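Local coordinates for protein argonaute (Methanocaldococcus jannaschii, PDB 5G5S) that uses short single-stranded DNA guides to bind complementary target strands and slices the target DNA, probably with the help of two divalent metal cations, at residues D174-E179 and Y444-K449; Q207-I212 and Q238-C243; M307-T312 and I658-Y663; N634-S639 and Y679-A684. One frame throughout, in Å; residues are numbered along the deposited sequence.

Overall arrangement
Following the chain from its N terminus, the first segment met is 174-179 in the PAZ domain, which pairs with the Mid-domain helix at 444-449 to close contact 1. Inside that long loop lies contact 2, a short closure within PAZ between 207-212 and 238-243. The two touch, Leu178 packing on Pro239 and Met241. Contact 3 starts at 307-312 and is completed only by the PIWI helix at 658-663, so its segments alternate with those of contact 1 and again with those of contact 4, which joins 634-639 to 679-684. Contacts 3 and 4 both reach the same PIWI sheet and meet where Met659 and Leu662 pack on Leu638.

Contact 1: residues D174-E179 and Y444-K449; sequences DKALLE and YEILKK
The interface between the PAZ domain and the Mid domain is made here by two helices crossing almost at a right angle, with Ala176 and Glu179 of the first meeting Ile446 and Lys449 of the second. The short axes pass 9.8 Å apart at an angle of 92°, and the small Ala176 sits at the crossing. Ile446 reaches into it with its longer branch: CD1 lies 3.9 Å from Ala176 CB and also presses on the Ala176 carbonyl oxygen, while the other branch, CG2, also borders Ala176 CB. Leu177 adds a looser apolar touch of CD2 on Ile446 CG1.

One turn further along each helix the contact becomes ionic. Lys449 leaves its helix with CG anti to the backbone N (chi1 -178°) and bends at chi3, which brings NZ to 2.8 Å from Glu179 OE1. The two side chains cross nearly perpendicularly, and the ammonium uses the anti lone pair of the carboxylate, the one facing away from OE2. NZ also donates to the carbonyl oxygen of Lys698, so the amine is gripped by a charged and a neutral acceptor together. At the start of the PAZ helix, Asp174 acts as N-cap, its OD1 accepting from Ala176 N at 3.2 Å.

Because Lys449 is buried, the carboxylate of Glu179 probably helps to keep its amine charged. The joint therefore combines a small apolar centre with one salt bridge between domains that are known to separate when guide DNA binds.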
loop_
_atom_site.group_PDB
_atom_site.type_symbol
_atom_site.label_atom_id
_atom_site.label_comp_id
_atom_site.label_asym_id
_atom_site.label_seq_id
_atom_site.Cartn_x
_atom_site.Cartn_y
_atom_site.Cartn_z
ATOM N N ASP A 174 13.289 -22.608 1.278
ATOM C CA ASP A 174 11.891 -23.050 1.329
ATOM C C ASP A 174 11.052 -22.257 0.314
ATOM O O ASP A 174 10.949 -21.033 0.435
ATOM C CB ASP A 174 11.334 -22.846 2.757
ATOM C CG ASP A 174 10.134 -23.703 3.138
ATOM O OD1 ASP A 174 9.138 -23.716 2.371
ATOM O OD2 ASP A 174 10.162 -24.307 4.235
ATOM N N LYS A 175 10.438 -22.952 -0.672
ATOM C CA LYS A 175 9.604 -22.343 -1.722
ATOM C C LYS A 175 8.396 -21.581 -1.164
ATOM O O LYS A 175 7.976 -20.577 -1.747
ATOM C CB LYS A 175 9.146 -23.399 -2.740
ATOM N N ALA A 176 7.845 -22.062 -0.032
ATOM C CA ALA A 176 6.709 -21.441 0.652
ATOM C C ALA A 176 7.101 -20.076 1.243
ATOM O O ALA A 176 6.376 -19.111 1.020
ATOM C CB ALA A 176 6.178 -22.361 1.735
ATOM N N LEU A 177 8.269 -19.983 1.936
ATOM C CA LEU A 177 8.767 -18.732 2.523
ATOM C C LEU A 177 9.027 -17.691 1.456
ATOM O O LEU A 177 8.845 -16.505 1.717
ATOM C CB LEU A 177 10.048 -18.933 3.356
ATOM C CG LEU A 177 9.932 -19.438 4.803
ATOM C CD1 LEU A 177 11.220 -19.180 5.549
ATOM C CD2 LEU A 177 8.787 -18.764 5.572
ATOM N N LEU A 178 9.440 -18.133 0.256
ATOM C CA LEU A 178 9.681 -17.268 -0.894
ATOM C C LEU A 178 8.397 -16.538 -1.326
ATOM O O LEU A 178 8.455 -15.351 -1.637
ATOM C CB LEU A 178 10.275 -18.072 -2.061
ATOM C CG LEU A 178 10.908 -17.257 -3.187
ATOM C CD1 LEU A 178 12.144 -16.519 -2.709
ATOM C CD2 LEU A 178 11.255 -18.136 -4.365
ATOM N N GLU A 179 7.243 -17.239 -1.297
ATOM C CA GLU A 179 5.924 -16.689 -1.654
ATOM C C GLU A 179 5.519 -15.535 -0.730
ATOM O O GLU A 179 4.906 -14.575 -1.187
ATOM C CB GLU A 179 4.846 -17.786 -1.682
ATOM C CG GLU A 179 5.146 -18.891 -2.684
ATOM C CD GLU A 179 4.173 -20.048 -2.792
ATOM O OE1 GLU A 179 3.408 -20.298 -1.831
ATOM O OE2 GLU A 179 4.210 -20.737 -3.836
ATOM N N TYR A 444 3.876 -18.734 10.120
ATOM C CA TYR A 444 2.511 -18.587 10.637
ATOM C C TYR A 444 1.575 -18.121 9.526
ATOM O O TYR A 444 0.424 -18.555 9.474
ATOM C CB TYR A 444 2.457 -17.622 11.835
ATOM C CG TYR A 444 3.142 -18.133 13.089
ATOM C CD1 TYR A 444 2.794 -19.362 13.648
ATOM C CD2 TYR A 444 4.072 -17.350 13.767
ATOM C CE1 TYR A 444 3.410 -19.830 14.812
ATOM C CE2 TYR A 444 4.671 -17.792 14.947
ATOM C CZ TYR A 444 4.347 -19.039 15.455
ATOM O OH TYR A 444 4.936 -19.483 16.608
ATOM N N GLU A 445 2.086 -17.265 8.615
ATOM C CA GLU A 445 1.356 -16.767 7.442
ATOM C C GLU A 445 1.212 -17.909 6.415
ATOM O O GLU A 445 0.186 -17.998 5.734
ATOM C CB GLU A 445 2.074 -15.550 6.819
ATOM C CG GLU A 445 2.069 -14.287 7.673
ATOM C CD GLU A 445 0.704 -13.706 7.987
ATOM O OE1 GLU A 445 -0.148 -13.630 7.071
ATOM O OE2 GLU A 445 0.485 -13.336 9.163
ATOM N N ILE A 446 2.240 -18.795 6.330
ATOM C CA ILE A 446 2.227 -19.994 5.476
ATOM C C ILE A 446 1.111 -20.912 5.963
ATOM O O ILE A 446 0.349 -21.422 5.144
ATOM C CB ILE A 446 3.625 -20.702 5.404
ATOM C CG1 ILE A 446 4.644 -19.875 4.593
ATOM C CG2 ILE A 446 3.554 -22.151 4.887
ATOM C CD1 ILE A 446 4.154 -19.422 3.202
ATOM N N LEU A 447 0.985 -21.063 7.300
ATOM C CA LEU A 447 -0.048 -21.874 7.939
ATOM C C LEU A 447 -1.449 -21.365 7.604
ATOM O O LEU A 447 -2.284 -22.162 7.211
ATOM C CB LEU A 447 0.168 -21.989 9.467
ATOM C CG LEU A 447 -0.729 -23.009 10.211
ATOM C CD1 LEU A 447 -0.418 -24.434 9.793
ATOM C CD2 LEU A 447 -0.602 -22.867 11.714
ATOM N N LYS A 448 -1.690 -20.049 7.699
ATOM C CA LYS A 448 -2.992 -19.439 7.387
ATOM C C LYS A 448 -3.444 -19.678 5.946
ATOM O O LYS A 448 -4.601 -20.044 5.708
ATOM C CB LYS A 448 -2.977 -17.943 7.677
ATOM C CG LYS A 448 -2.894 -17.614 9.155
ATOM C CD LYS A 448 -3.386 -16.195 9.440
ATOM C CE LYS A 448 -2.461 -15.105 8.965
ATOM N NZ LYS A 448 -2.913 -13.776 9.455
ATOM N N LYS A 449 -2.524 -19.446 5.002
ATOM C CA LYS A 449 -2.714 -19.592 3.566
ATOM C C LYS A 449 -3.125 -21.027 3.203
ATOM O O LYS A 449 -4.171 -21.218 2.585
ATOM C CB LYS A 449 -1.438 -19.147 2.833
ATOM C CG LYS A 449 -1.510 -19.192 1.318
ATOM C CD LYS A 449 -0.232 -18.656 0.713
ATOM C CE LYS A 449 0.859 -19.685 0.535
ATOM N NZ LYS A 449 2.184 -19.041 0.322
#

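Contact 2: residues Q207-I212 and Q238-C243; sequences QKIEEI and QPIMYC
The backbone of 238-243 passes in an extended course beside helix 206-219, coming nearest where Lys208 CA and Ile240 CA stand 7.6 Å apart, and goes over, at about Tyr242, into a short strand. Ile240 carries the apolar part of the contact. Its CD1 touches two successive helix residues, 3.8 Å from Ile209 CG1 and 3.9 Å from Lys208 CB. With CG1 beside its backbone N (chi1 -47°), Ile240 sends this branch to the helix, while CG2 and CG1 both border the methylene CD of Lys208.

Ile209 extends the patch in the other direction. Its CD1 rests against the side-chain amide of Gln238, 3.6 Å from OE1, the two side chains crossing at about a right angle.

Lys208 continues past Ile240 as an extended chain, its aliphatic part lying over the isoleucine before its amine reaches the edge of the Tyr242 ring. There NZ makes a weak hydrogen bond to Tyr242 OH at 3.4 Å.

Both segments belong to the PAZ domain, which holds the 3' end of the guide. Ile234 borders Ile209 as well, and Tyr242 is bonded through its backbone to Leu200 of strand 194-200. Pro239 and Met241 turn to helices 167-170 and 175-179, so the segment 238-243 is wedged between those helices and helix 206-219.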
loop_
_atom_site.group_PDB
_atom_site.type_symbol
_atom_site.label_atom_id
_atom_site.label_comp_id
_atom_site.label_asym_id
_atom_site.label_seq_id
_atom_site.Cartn_x
_atom_site.Cartn_y
_atom_site.Cartn_z
ATOM N N GLN A 207 16.690 -27.682 -15.465
ATOM C CA GLN A 207 16.967 -27.321 -16.862
ATOM C C GLN A 207 17.042 -25.788 -17.037
ATOM O O GLN A 207 18.007 -25.291 -17.628
ATOM C CB GLN A 207 15.923 -27.943 -17.806
ATOM N N LYS A 208 16.033 -25.051 -16.495
ATOM C CA LYS A 208 15.919 -23.586 -16.520
ATOM C C LYS A 208 17.067 -22.907 -15.754
ATOM O O LYS A 208 17.583 -21.891 -16.222
ATOM C CB LYS A 208 14.570 -23.138 -15.937
ATOM C CG LYS A 208 13.434 -23.061 -16.944
ATOM C CD LYS A 208 12.099 -22.981 -16.217
ATOM C CE LYS A 208 10.932 -22.687 -17.121
ATOM N NZ LYS A 208 9.709 -22.380 -16.330
ATOM N N ILE A 209 17.457 -23.469 -14.578
ATOM C CA ILE A 209 18.546 -22.971 -13.722
ATOM C C ILE A 209 19.865 -22.874 -14.532
ATOM O O ILE A 209 20.584 -21.872 -14.421
ATOM C CB ILE A 209 18.652 -23.803 -12.394
ATOM C CG1 ILE A 209 17.491 -23.506 -11.410
ATOM C CG2 ILE A 209 20.013 -23.680 -11.699
ATOM C CD1 ILE A 209 17.423 -22.073 -10.764
ATOM N N GLU A 210 20.130 -23.886 -15.385
ATOM C CA GLU A 210 21.278 -23.944 -16.292
ATOM C C GLU A 210 21.150 -22.852 -17.374
ATOM O O GLU A 210 22.132 -22.157 -17.654
ATOM C CB GLU A 210 21.363 -25.332 -16.966
ATOM C CG GLU A 210 21.919 -26.452 -16.099
ATOM C CD GLU A 210 23.399 -26.378 -15.775
ATOM O OE1 GLU A 210 24.191 -25.962 -16.653
ATOM O OE2 GLU A 210 23.770 -26.761 -14.642
ATOM N N GLU A 211 19.930 -22.707 -17.967
ATOM C CA GLU A 211 19.600 -21.734 -19.019
ATOM C C GLU A 211 19.748 -20.262 -18.580
ATOM O O GLU A 211 20.209 -19.440 -19.380
ATOM C CB GLU A 211 18.209 -22.005 -19.602
ATOM N N ILE A 212 19.375 -19.941 -17.314
ATOM C CA ILE A 212 19.483 -18.598 -16.718
ATOM C C ILE A 212 20.968 -18.211 -16.597
ATOM O O ILE A 212 21.369 -17.127 -17.031
ATOM C CB ILE A 212 18.752 -18.523 -15.337
ATOM C CG1 ILE A 212 17.224 -18.754 -15.479
ATOM C CG2 ILE A 212 19.055 -17.193 -14.605
ATOM C CD1 ILE A 212 16.530 -19.351 -14.224
ATOM N N GLN A 238 15.906 -25.511 -6.809
ATOM C CA GLN A 238 15.579 -24.112 -6.512
ATOM C C GLN A 238 14.350 -23.677 -7.333
ATOM O O GLN A 238 14.269 -24.048 -8.511
ATOM C CB GLN A 238 16.779 -23.251 -6.911
ATOM C CG GLN A 238 16.871 -21.877 -6.273
ATOM C CD GLN A 238 17.860 -21.035 -7.041
ATOM O OE1 GLN A 238 17.486 -20.097 -7.742
ATOM N NE2 GLN A 238 19.137 -21.399 -6.995
ATOM N N PRO A 239 13.415 -22.862 -6.764
ATOM C CA PRO A 239 12.241 -22.426 -7.545
ATOM C C PRO A 239 12.599 -21.500 -8.694
ATOM O O PRO A 239 13.664 -20.887 -8.679
ATOM C CB PRO A 239 11.370 -21.686 -6.516
ATOM C CG PRO A 239 11.923 -22.032 -5.188
ATOM C CD PRO A 239 13.372 -22.301 -5.401
ATOM N N ILE A 240 11.714 -21.417 -9.694
ATOM C CA ILE A 240 11.886 -20.533 -10.841
ATOM C C ILE A 240 11.002 -19.315 -10.586
ATOM O O ILE A 240 9.804 -19.350 -10.831
ATOM C CB ILE A 240 11.619 -21.229 -12.215
ATOM C CG1 ILE A 240 12.326 -22.617 -12.357
ATOM C CG2 ILE A 240 11.918 -20.295 -13.396
ATOM C CD1 ILE A 240 13.892 -22.698 -12.169
ATOM N N MET A 241 11.591 -18.263 -10.038
ATOM C CA MET A 241 10.885 -17.025 -9.716
ATOM C C MET A 241 10.614 -16.206 -10.983
ATOM O O MET A 241 11.304 -16.369 -11.989
ATOM C CB MET A 241 11.731 -16.221 -8.714
ATOM C CG MET A 241 11.044 -15.008 -8.131
ATOM S SD MET A 241 12.123 -14.218 -6.931
ATOM C CE MET A 241 11.192 -14.472 -5.524
ATOM N N TYR A 242 9.598 -15.343 -10.930
ATOM C CA TYR A 242 9.239 -14.427 -12.007
ATOM C C TYR A 242 8.984 -13.053 -11.406
ATOM O O TYR A 242 8.684 -12.963 -10.219
ATOM C CB TYR A 242 8.035 -14.956 -12.819
ATOM C CG TYR A 242 8.429 -16.034 -13.808
ATOM C CD1 TYR A 242 8.469 -17.374 -13.431
ATOM C CD2 TYR A 242 8.804 -15.712 -15.108
ATOM C CE1 TYR A 242 8.870 -18.366 -14.324
ATOM C CE2 TYR A 242 9.201 -16.695 -16.013
ATOM C CZ TYR A 242 9.234 -18.022 -15.616
ATOM O OH TYR A 242 9.619 -18.995 -16.510
ATOM N N CYS A 243 9.152 -11.984 -12.192
ATOM C CA CYS A 243 8.955 -10.623 -11.685
ATOM C C CYS A 243 7.972 -9.785 -12.494
ATOM O O CYS A 243 7.544 -10.205 -13.569
ATOM C CB CYS A 243 10.290 -9.910 -11.487
ATOM S SG CYS A 243 11.293 -10.581 -10.134
#

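Contact 3: residues M307-T312 and I658-Y663; sequences MKFNNT and IMQLLY
The rings of Phe309 and Tyr663 lie nearly parallel, 24° apart, but are slid so far that they barely overlap; each instead receives the other's CB over one face. Tyr663 CB stands 4.1 Å from the centroid of the Phe309 ring, and Phe309 CB 4.0 Å from that of the Tyr663 ring. The two CH-pi contacts, rather than ring-on-ring stacking, hold the pair, and Phe309 CD2 comes to 3.5 Å from Tyr663 CD1. Met659 O lies over the same face of Phe309 as Tyr663 CB, and Met659 CB lies 3.6 Å from Phe309 CE1. Phe624 of strand 621-625 also meets this ring.

The segment 307-312, the end of strand 302-308 and the chain just beyond it, passes across helix 656-666 of the PIWI domain, nearest at Phe309 and Gln660. PIWI has an RNase H-like fold, and this helix covers its sheet through Met659 and Leu662, which reach Leu638 and Phe624; strand 302-308 joins the same sheet by pairing with strand 614-618.

Beside the rings, the amide of Gln660 reads the backbone of Asn310 with both its ends. OE1 accepts from Asn310 N at 2.8 Å, nearly straight at 163°, in the carbonyl plane and on a lone pair; NE2 donates to Asn310 O at 3.2 Å, with that oxygen somewhat out of the Gln660 amide plane and NE2 tilted from the carbonyl plane of Asn310. Gln660 bends at chi2 (66°), which folds the amide back to this backbone. NE2 also donates to Asp664 OD1, and the same carboxylate oxygen hydrogen-bonds with Thr312 OG1.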
loop_
_atom_site.group_PDB
_atom_site.type_symbol
_atom_site.label_atom_id
_atom_site.label_comp_id
_atom_site.label_asym_id
_atom_site.label_seq_id
_atom_site.Cartn_x
_atom_site.Cartn_y
_atom_site.Cartn_z
ATOM N N MET A 307 -5.767 21.635 9.030
ATOM C CA MET A 307 -7.094 21.401 9.592
ATOM C C MET A 307 -6.959 20.135 10.477
ATOM O O MET A 307 -6.063 19.309 10.252
ATOM C CB MET A 307 -8.148 21.158 8.468
ATOM C CG MET A 307 -8.094 19.738 7.877
ATOM S SD MET A 307 -9.380 19.237 6.708
ATOM C CE MET A 307 -10.670 18.802 7.802
ATOM N N LYS A 308 -7.852 19.977 11.457
ATOM C CA LYS A 308 -7.880 18.778 12.288
ATOM C C LYS A 308 -9.161 18.033 11.928
ATOM O O LYS A 308 -10.217 18.657 11.828
ATOM C CB LYS A 308 -7.805 19.112 13.787
ATOM C CG LYS A 308 -7.382 17.899 14.624
ATOM C CD LYS A 308 -6.731 18.292 15.943
ATOM C CE LYS A 308 -5.252 17.975 16.000
ATOM N NZ LYS A 308 -4.995 16.523 16.155
ATOM N N PHE A 309 -9.067 16.724 11.658
ATOM C CA PHE A 309 -10.242 15.954 11.276
ATOM C C PHE A 309 -11.159 15.673 12.457
ATOM O O PHE A 309 -10.697 15.563 13.590
ATOM C CB PHE A 309 -9.840 14.635 10.588
ATOM C CG PHE A 309 -8.903 14.757 9.411
ATOM C CD1 PHE A 309 -9.216 15.578 8.333
ATOM C CD2 PHE A 309 -7.745 13.993 9.343
ATOM C CE1 PHE A 309 -8.356 15.679 7.240
ATOM C CE2 PHE A 309 -6.892 14.080 8.243
ATOM C CZ PHE A 309 -7.202 14.922 7.196
ATOM N N ASN A 310 -12.462 15.558 12.196
ATOM C CA ASN A 310 -13.415 15.225 13.252
ATOM C C ASN A 310 -13.331 13.745 13.546
ATOM O O ASN A 310 -13.082 12.949 12.633
ATOM C CB ASN A 310 -14.838 15.589 12.832
ATOM C CG ASN A 310 -15.025 17.050 12.534
ATOM O OD1 ASN A 310 -14.507 17.930 13.239
ATOM N ND2 ASN A 310 -15.766 17.333 11.477
ATOM N N ASN A 311 -13.519 13.371 14.812
ATOM C CA ASN A 311 -13.490 11.975 15.228
ATOM C C ASN A 311 -14.880 11.414 14.944
ATOM O O ASN A 311 -15.750 11.398 15.818
ATOM C CB ASN A 311 -13.098 11.868 16.707
ATOM C CG ASN A 311 -12.899 10.455 17.188
ATOM O OD1 ASN A 311 -12.348 9.599 16.485
ATOM N ND2 ASN A 311 -13.306 10.197 18.424
ATOM N N THR A 312 -15.111 11.046 13.682
ATOM C CA THR A 312 -16.399 10.570 13.185
ATOM C C THR A 312 -16.908 9.359 13.966
ATOM O O THR A 312 -16.145 8.428 14.207
ATOM C CB THR A 312 -16.357 10.449 11.654
ATOM O OG1 THR A 312 -16.078 11.747 11.118
ATOM C CG2 THR A 312 -17.656 9.909 11.044
ATOM N N ILE A 658 -13.439 15.995 1.170
ATOM C CA ILE A 658 -12.809 14.723 0.765
ATOM C C ILE A 658 -11.841 14.183 1.774
ATOM O O ILE A 658 -11.834 12.973 1.991
ATOM C CB ILE A 658 -12.155 14.646 -0.634
ATOM C CG1 ILE A 658 -11.500 15.937 -1.091
ATOM C CG2 ILE A 658 -12.998 13.908 -1.659
ATOM C CD1 ILE A 658 -10.061 15.957 -0.861
ATOM N N MET A 659 -11.032 15.057 2.404
ATOM C CA MET A 659 -10.055 14.655 3.414
ATOM C C MET A 659 -10.743 14.070 4.618
ATOM O O MET A 659 -10.282 13.051 5.112
ATOM C CB MET A 659 -9.072 15.787 3.754
ATOM C CG MET A 659 -8.121 16.122 2.590
ATOM S SD MET A 659 -6.795 17.287 3.004
ATOM C CE MET A 659 -5.510 16.234 3.294
ATOM N N GLN A 660 -11.911 14.624 5.008
ATOM C CA GLN A 660 -12.707 14.074 6.097
ATOM C C GLN A 660 -13.241 12.705 5.695
ATOM O O GLN A 660 -13.150 11.782 6.489
ATOM C CB GLN A 660 -13.843 15.019 6.528
ATOM C CG GLN A 660 -14.688 14.512 7.723
ATOM C CD GLN A 660 -13.918 14.426 9.015
ATOM O OE1 GLN A 660 -13.423 15.424 9.536
ATOM N NE2 GLN A 660 -13.809 13.224 9.570
ATOM N N LEU A 661 -13.738 12.561 4.456
ATOM C CA LEU A 661 -14.223 11.281 3.937
ATOM C C LEU A 661 -13.111 10.232 3.921
ATOM O O LEU A 661 -13.340 9.093 4.320
ATOM C CB LEU A 661 -14.837 11.437 2.523
ATOM C CG LEU A 661 -15.188 10.113 1.771
ATOM C CD1 LEU A 661 -16.222 9.303 2.520
ATOM C CD2 LEU A 661 -15.678 10.383 0.394
ATOM N N LEU A 662 -11.922 10.611 3.439
ATOM C CA LEU A 662 -10.765 9.720 3.361
ATOM C C LEU A 662 -10.313 9.300 4.733
ATOM O O LEU A 662 -10.034 8.114 4.937
ATOM C CB LEU A 662 -9.637 10.355 2.532
ATOM C CG LEU A 662 -9.980 10.627 1.048
ATOM C CD1 LEU A 662 -8.835 11.316 0.340
ATOM C CD2 LEU A 662 -10.416 9.365 0.315
ATOM N N TYR A 663 -10.317 10.261 5.706
ATOM C CA TYR A 663 -10.019 9.996 7.111
ATOM C C TYR A 663 -11.019 9.018 7.697
ATOM O O TYR A 663 -10.615 8.119 8.431
ATOM C CB TYR A 663 -10.008 11.288 7.962
ATOM C CG TYR A 663 -9.737 11.000 9.424
ATOM C CD1 TYR A 663 -8.482 10.571 9.848
ATOM C CD2 TYR A 663 -10.761 11.050 10.367
ATOM C CE1 TYR A 663 -8.237 10.256 11.189
ATOM C CE2 TYR A 663 -10.526 10.749 11.711
ATOM C CZ TYR A 663 -9.263 10.348 12.117
ATOM O OH TYR A 663 -9.018 10.053 13.440
#

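Contact 4: residues N634-S639 and Y679-A684; sequences NPVKLS and YLRIPA
Arg681 crosses to the start of strand 636-645 as a chain extended from CG to NE, ending at the carbonyls of Asn634 and Pro635. From CB the chain leaves with CG anti to the backbone N (chi1 -175°), which carries CG to 3.8 Å from Val636 CG2. The methylene CD then comes alongside Asn634 O, which NE takes as an acceptor at 3.0 Å through a bent bond (143°), lying above the carbonyl plane and not on a lone pair. Val636 CG2 lies over one face of the guanidinium, whereas the two carbonyl oxygens sit at its edge.

Both segments belong to the PIWI domain: Asn634 ends the region that binds the phosphorylated 5' end of the guide, and 679-684 is the loop leading into helix 684-697, with Pro683 at its N-cap.

At the tip, NH2 donates to Pro635 O at 2.8 Å, also bent and well above that carbonyl's plane, and more weakly to Asn634 O. It also donates to Lys601 O, so its two N-H groups are shared among three backbone carbonyls. Ile682 puts CG2 against Val636 CG2 at 3.9 Å; its side chain is about 6 Å from those of Asp572 and Asp690, probably catalytic, metal-binding residues.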
loop_
_atom_site.group_PDB
_atom_site.type_symbol
_atom_site.label_atom_id
_atom_site.label_comp_id
_atom_site.label_asym_id
_atom_site.label_seq_id
_atom_site.Cartn_x
_atom_site.Cartn_y
_atom_site.Cartn_z
ATOM N N ASN A 634 5.119 8.858 8.038
ATOM C CA ASN A 634 5.136 9.571 6.776
ATOM C C ASN A 634 3.732 9.941 6.350
ATOM O O ASN A 634 2.809 9.150 6.497
ATOM C CB ASN A 634 5.748 8.693 5.692
ATOM C CG ASN A 634 7.219 8.455 5.900
ATOM O OD1 ASN A 634 7.838 9.059 6.764
ATOM N ND2 ASN A 634 7.791 7.573 5.099
ATOM N N PRO A 635 3.561 11.144 5.821
ATOM C CA PRO A 635 2.236 11.557 5.331
ATOM C C PRO A 635 1.846 10.859 4.017
ATOM O O PRO A 635 2.686 10.267 3.327
ATOM C CB PRO A 635 2.374 13.075 5.166
ATOM C CG PRO A 635 3.807 13.296 4.947
ATOM C CD PRO A 635 4.553 12.227 5.682
ATOM N N VAL A 636 0.549 10.916 3.705
ATOM C CA VAL A 636 -0.050 10.375 2.491
ATOM C C VAL A 636 -0.331 11.573 1.583
ATOM O O VAL A 636 -0.866 12.584 2.045
ATOM C CB VAL A 636 -1.353 9.574 2.802
ATOM C CG1 VAL A 636 -1.977 9.023 1.528
ATOM C CG2 VAL A 636 -1.096 8.449 3.807
ATOM N N LYS A 637 0.043 11.466 0.301
ATOM C CA LYS A 637 -0.217 12.523 -0.673
ATOM C C LYS A 637 -1.519 12.245 -1.432
ATOM O O LYS A 637 -1.734 11.131 -1.910
ATOM C CB LYS A 637 0.950 12.672 -1.650
ATOM C CG LYS A 637 0.837 13.900 -2.551
ATOM C CD LYS A 637 2.000 14.022 -3.531
ATOM C CE LYS A 637 1.940 13.032 -4.667
ATOM N NZ LYS A 637 3.022 13.287 -5.651
ATOM N N LEU A 638 -2.384 13.270 -1.516
ATOM C CA LEU A 638 -3.653 13.251 -2.252
ATOM C C LEU A 638 -3.472 14.162 -3.464
ATOM O O LEU A 638 -2.961 15.266 -3.329
ATOM C CB LEU A 638 -4.835 13.700 -1.381
ATOM C CG LEU A 638 -4.912 13.087 0.019
ATOM C CD1 LEU A 638 -6.044 13.694 0.808
ATOM C CD2 LEU A 638 -5.045 11.558 -0.028
ATOM N N SER A 639 -3.794 13.664 -4.657
ATOM C CA SER A 639 -3.548 14.417 -5.880
ATOM C C SER A 639 -4.613 14.146 -6.923
ATOM O O SER A 639 -5.234 13.079 -6.924
ATOM C CB SER A 639 -2.183 14.012 -6.440
ATOM O OG SER A 639 -1.844 14.725 -7.614
ATOM N N TYR A 679 -6.472 2.863 13.654
ATOM C CA TYR A 679 -6.855 3.305 12.309
ATOM C C TYR A 679 -5.753 3.103 11.271
ATOM O O TYR A 679 -4.579 2.999 11.635
ATOM C CB TYR A 679 -7.432 4.747 12.323
ATOM C CG TYR A 679 -8.259 5.077 13.555
ATOM C CD1 TYR A 679 -9.221 4.191 14.037
ATOM C CD2 TYR A 679 -8.088 6.282 14.231
ATOM C CE1 TYR A 679 -9.944 4.465 15.201
ATOM C CE2 TYR A 679 -8.820 6.576 15.386
ATOM C CZ TYR A 679 -9.748 5.663 15.867
ATOM O OH TYR A 679 -10.484 5.942 16.998
ATOM N N LEU A 680 -6.138 2.981 9.984
ATOM C CA LEU A 680 -5.185 2.734 8.896
ATOM C C LEU A 680 -4.477 3.996 8.438
ATOM O O LEU A 680 -4.967 5.089 8.690
ATOM C CB LEU A 680 -5.884 2.049 7.707
ATOM C CG LEU A 680 -6.573 0.711 7.993
ATOM C CD1 LEU A 680 -7.659 0.431 6.992
ATOM C CD2 LEU A 680 -5.573 -0.423 8.088
ATOM N N ARG A 681 -3.328 3.851 7.768
ATOM C CA ARG A 681 -2.593 4.969 7.199
ATOM C C ARG A 681 -3.338 5.433 5.921
ATOM O O ARG A 681 -3.464 6.639 5.651
ATOM C CB ARG A 681 -1.149 4.551 6.840
ATOM C CG ARG A 681 -0.308 5.738 6.350
ATOM C CD ARG A 681 1.149 5.428 6.136
ATOM N NE ARG A 681 1.779 6.539 5.421
ATOM C CZ ARG A 681 2.464 6.425 4.287
ATOM N NH1 ARG A 681 2.663 5.231 3.738
ATOM N NH2 ARG A 681 2.993 7.498 3.715
ATOM N N ILE A 682 -3.813 4.457 5.133
ATOM C CA ILE A 682 -4.518 4.738 3.891
ATOM C C ILE A 682 -5.965 4.245 3.946
ATOM O O ILE A 682 -6.207 3.252 4.621
ATOM C CB ILE A 682 -3.725 4.325 2.607
ATOM C CG1 ILE A 682 -3.602 2.811 2.446
ATOM C CG2 ILE A 682 -2.364 5.062 2.467
ATOM C CD1 ILE A 682 -3.514 2.416 1.007
ATOM N N PRO A 683 -6.947 4.933 3.291
ATOM C CA PRO A 683 -8.353 4.474 3.353
ATOM C C PRO A 683 -8.563 2.975 3.118
ATOM O O PRO A 683 -7.942 2.417 2.237
ATOM C CB PRO A 683 -9.037 5.319 2.272
ATOM C CG PRO A 683 -8.240 6.554 2.208
ATOM C CD PRO A 683 -6.825 6.155 2.462
ATOM N N ALA A 684 -9.444 2.331 3.905
ATOM C CA ALA A 684 -9.735 0.890 3.804
ATOM C C ALA A 684 -10.027 0.315 2.382
ATOM O O ALA A 684 -9.444 -0.723 2.069
ATOM C CB ALA A 684 -10.793 0.472 4.817
#